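Local coordinates for MutS2 protein (Thermus thermophilus, PDB 2ZQE) that probably acts as a DNA endonuclease through its Smr domain and so suppresses homologous recombination, at residues K59-A65 and T77-R82. Sequence-based numbering, arbitrary orientation.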
loop_
_atom_site.group_PDB
_atom_site.type_symbol
_atom_site.label_atom_id
_atom_site.label_comp_id
_atom_site.label_asym_id
_atom_site.label_seq_id
_atom_site.Cartn_x
_atom_site.Cartn_y
_atom_site.Cartn_z
ATOM N N LYS A 59 -3.627 -0.824 -12.347
ATOM C CA LYS A 59 -2.919 -1.661 -13.324
ATOM C C LYS A 59 -1.411 -1.839 -13.066
ATOM O O LYS A 59 -0.748 -2.623 -13.765
ATOM C CB LYS A 59 -3.188 -1.158 -14.743
ATOM C CG LYS A 59 -4.626 -1.414 -15.168
ATOM C CD LYS A 59 -4.922 -0.860 -16.554
ATOM C CE LYS A 59 -6.320 -1.281 -17.017
ATOM N NZ LYS A 59 -7.382 -0.622 -16.211
ATOM N N ARG A 60 -0.877 -1.122 -12.078
ATOM C CA ARG A 60 0.522 -1.268 -11.677
ATOM C C ARG A 60 0.731 -2.407 -10.692
ATOM O O ARG A 60 1.872 -2.739 -10.363
ATOM C CB ARG A 60 1.045 0.022 -11.057
ATOM C CG ARG A 60 1.153 1.140 -12.077
ATOM C CD ARG A 60 1.362 2.476 -11.415
ATOM N NE ARG A 60 0.231 2.826 -10.554
ATOM C CZ ARG A 60 0.070 4.018 -9.987
ATOM N NH1 ARG A 60 0.969 4.973 -10.208
ATOM N NH2 ARG A 60 -0.979 4.261 -9.210
ATOM N N VAL A 61 -0.374 -2.976 -10.213
ATOM C CA VAL A 61 -0.343 -3.968 -9.132
ATOM C C VAL A 61 -0.564 -5.373 -9.684
ATOM O O VAL A 61 -1.532 -5.624 -10.410
ATOM C CB VAL A 61 -1.438 -3.660 -8.072
ATOM C CG1 VAL A 61 -1.505 -4.744 -6.999
ATOM C CG2 VAL A 61 -1.214 -2.291 -7.453
ATOM N N GLU A 62 0.334 -6.289 -9.325
ATOM C CA GLU A 62 0.133 -7.699 -9.631
ATOM C C GLU A 62 -0.748 -8.352 -8.563
ATOM O O GLU A 62 -1.732 -9.016 -8.879
ATOM C CB GLU A 62 1.459 -8.419 -9.753
ATOM C CG GLU A 62 1.289 -9.873 -10.142
ATOM C CD GLU A 62 2.583 -10.518 -10.533
ATOM O OE1 GLU A 62 3.440 -10.708 -9.636
ATOM O OE2 GLU A 62 2.727 -10.844 -11.737
ATOM N N SER A 63 -0.375 -8.180 -7.297
ATOM C CA SER A 63 -1.183 -8.723 -6.205
ATOM C C SER A 63 -0.896 -7.945 -4.929
ATOM O O SER A 63 0.061 -7.172 -4.871
ATOM C CB SER A 63 -0.896 -10.216 -6.011
ATOM O OG SER A 63 0.457 -10.443 -5.620
ATOM N N PHE A 64 -1.755 -8.102 -3.935
ATOM C CA PHE A 64 -1.505 -7.479 -2.634
ATOM C C PHE A 64 -2.126 -8.333 -1.551
ATOM O O PHE A 64 -3.033 -9.132 -1.824
ATOM C CB PHE A 64 -2.082 -6.054 -2.587
ATOM C CG PHE A 64 -3.582 -6.021 -2.660
ATOM C CD1 PHE A 64 -4.349 -6.173 -1.505
ATOM C CD2 PHE A 64 -4.227 -5.858 -3.885
ATOM C CE1 PHE A 64 -5.755 -6.160 -1.569
ATOM C CE2 PHE A 64 -5.615 -5.845 -3.956
ATOM C CZ PHE A 64 -6.376 -5.998 -2.801
ATOM N N ALA A 65 -1.639 -8.157 -0.323
ATOM C CA ALA A 65 -2.138 -8.905 0.833
ATOM C C ALA A 65 -1.719 -8.198 2.102
ATOM O O ALA A 65 -0.763 -7.429 2.094
ATOM C CB ALA A 65 -1.559 -10.307 0.839
ATOM N N THR A 77 -0.197 -3.226 4.097
ATOM C CA THR A 77 -0.533 -3.931 2.861
ATOM C C THR A 77 0.740 -4.093 2.049
ATOM O O THR A 77 1.432 -3.119 1.729
ATOM C CB THR A 77 -1.591 -3.179 2.016
ATOM O OG1 THR A 77 -2.812 -3.098 2.745
ATOM C CG2 THR A 77 -1.848 -3.945 0.715
ATOM N N VAL A 78 1.045 -5.345 1.721
ATOM C CA VAL A 78 2.236 -5.669 0.952
ATOM C C VAL A 78 1.840 -5.846 -0.506
ATOM O O VAL A 78 1.031 -6.706 -0.828
ATOM C CB VAL A 78 2.878 -6.968 1.491
ATOM C CG1 VAL A 78 4.182 -7.271 0.757
ATOM C CG2 VAL A 78 3.133 -6.829 2.988
ATOM N N VAL A 79 2.428 -5.016 -1.363
ATOM C CA VAL A 79 2.069 -4.960 -2.784
ATOM C C VAL A 79 3.164 -5.584 -3.644
ATOM O O VAL A 79 4.336 -5.201 -3.552
ATOM C CB VAL A 79 1.826 -3.483 -3.240
ATOM C CG1 VAL A 79 1.363 -3.426 -4.690
ATOM C CG2 VAL A 79 0.789 -2.763 -2.325
ATOM N N ALA A 80 2.770 -6.551 -4.469
ATOM C CA ALA A 80 3.631 -7.079 -5.520
ATOM C C ALA A 80 3.371 -6.275 -6.781
ATOM O O ALA A 80 2.247 -6.248 -7.295
ATOM C CB ALA A 80 3.339 -8.539 -5.766
ATOM N N LEU A 81 4.418 -5.655 -7.304
ATOM C CA LEU A 81 4.288 -4.770 -8.450
ATOM C C LEU A 81 4.443 -5.513 -9.766
ATOM O O LEU A 81 5.192 -6.494 -9.856
ATOM C CB LEU A 81 5.344 -3.664 -8.351
ATOM C CG LEU A 81 5.249 -2.820 -7.069
ATOM C CD1 LEU A 81 6.547 -2.108 -6.766
ATOM C CD2 LEU A 81 4.090 -1.841 -7.188
ATOM N N ARG A 82 3.746 -5.049 -10.793
ATOM C CA ARG A 82 4.051 -5.547 -12.125
ATOM C C ARG A 82 5.435 -5.030 -12.545
ATOM O O ARG A 82 5.796 -3.887 -12.239
ATOM C CB ARG A 82 2.952 -5.195 -13.127
ATOM C CG ARG A 82 1.877 -6.277 -13.155
ATOM C CD ARG A 82 0.603 -5.789 -13.776
ATOM N NE ARG A 82 0.355 -6.362 -15.099
ATOM C CZ ARG A 82 0.621 -5.757 -16.252
ATOM N NH1 ARG A 82 1.177 -4.547 -16.270
ATOM N NH2 ARG A 82 0.336 -6.369 -17.393
#
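E62 and S63 both face A80 in a classic beta bulge of the antiparallel hairpin of strands 61-66 and 76-81, and R82 packs beside E62: a worked example of how an edge strand can take up one extra residue without losing its pairing. In the four-stranded mixed sheet of this Smr domain, strand 61-66 lies at one side and 76-81 runs between it and 35-39. From A65 to S63 the pairing is regular: A65 and V78 bond to each other in both directions, and A80 N donates to S63 O at 2.8 Å. At A80 the register slips by one. A80 O takes two donors, E62 N at 2.8 Å, lying in the carbonyl plane, and S63 N at 3.3 Å, somewhat tilted from it, so a single acceptor serves both residues of the bulge. The methyl of A80 sits beside S63 OG, which the first torsion of the serine (63°) places between its own backbone N and carbonyl carbon.

At E62, within the bulge, the chain turns a corner; E62 CB points toward 77-82 and lies 4.0 Å from R82 CG. On the face that carries F64 and V79, V61 reaches V79, CG1 to CG1, the two crossing at about a right angle, and helix 46-57 packs there through L55, which touches both V61 and F64. R60, held by salt bridges to D58, D22 and E26, uses its backbone oxygen to accept R82 N in a nearly straight bond (169° at the hydrogen), although the donor stands above the carbonyl plane. The R82 side chain bends at its third torsion (108°), just beyond the point where R82 CD comes within 3.4 Å of K59 O.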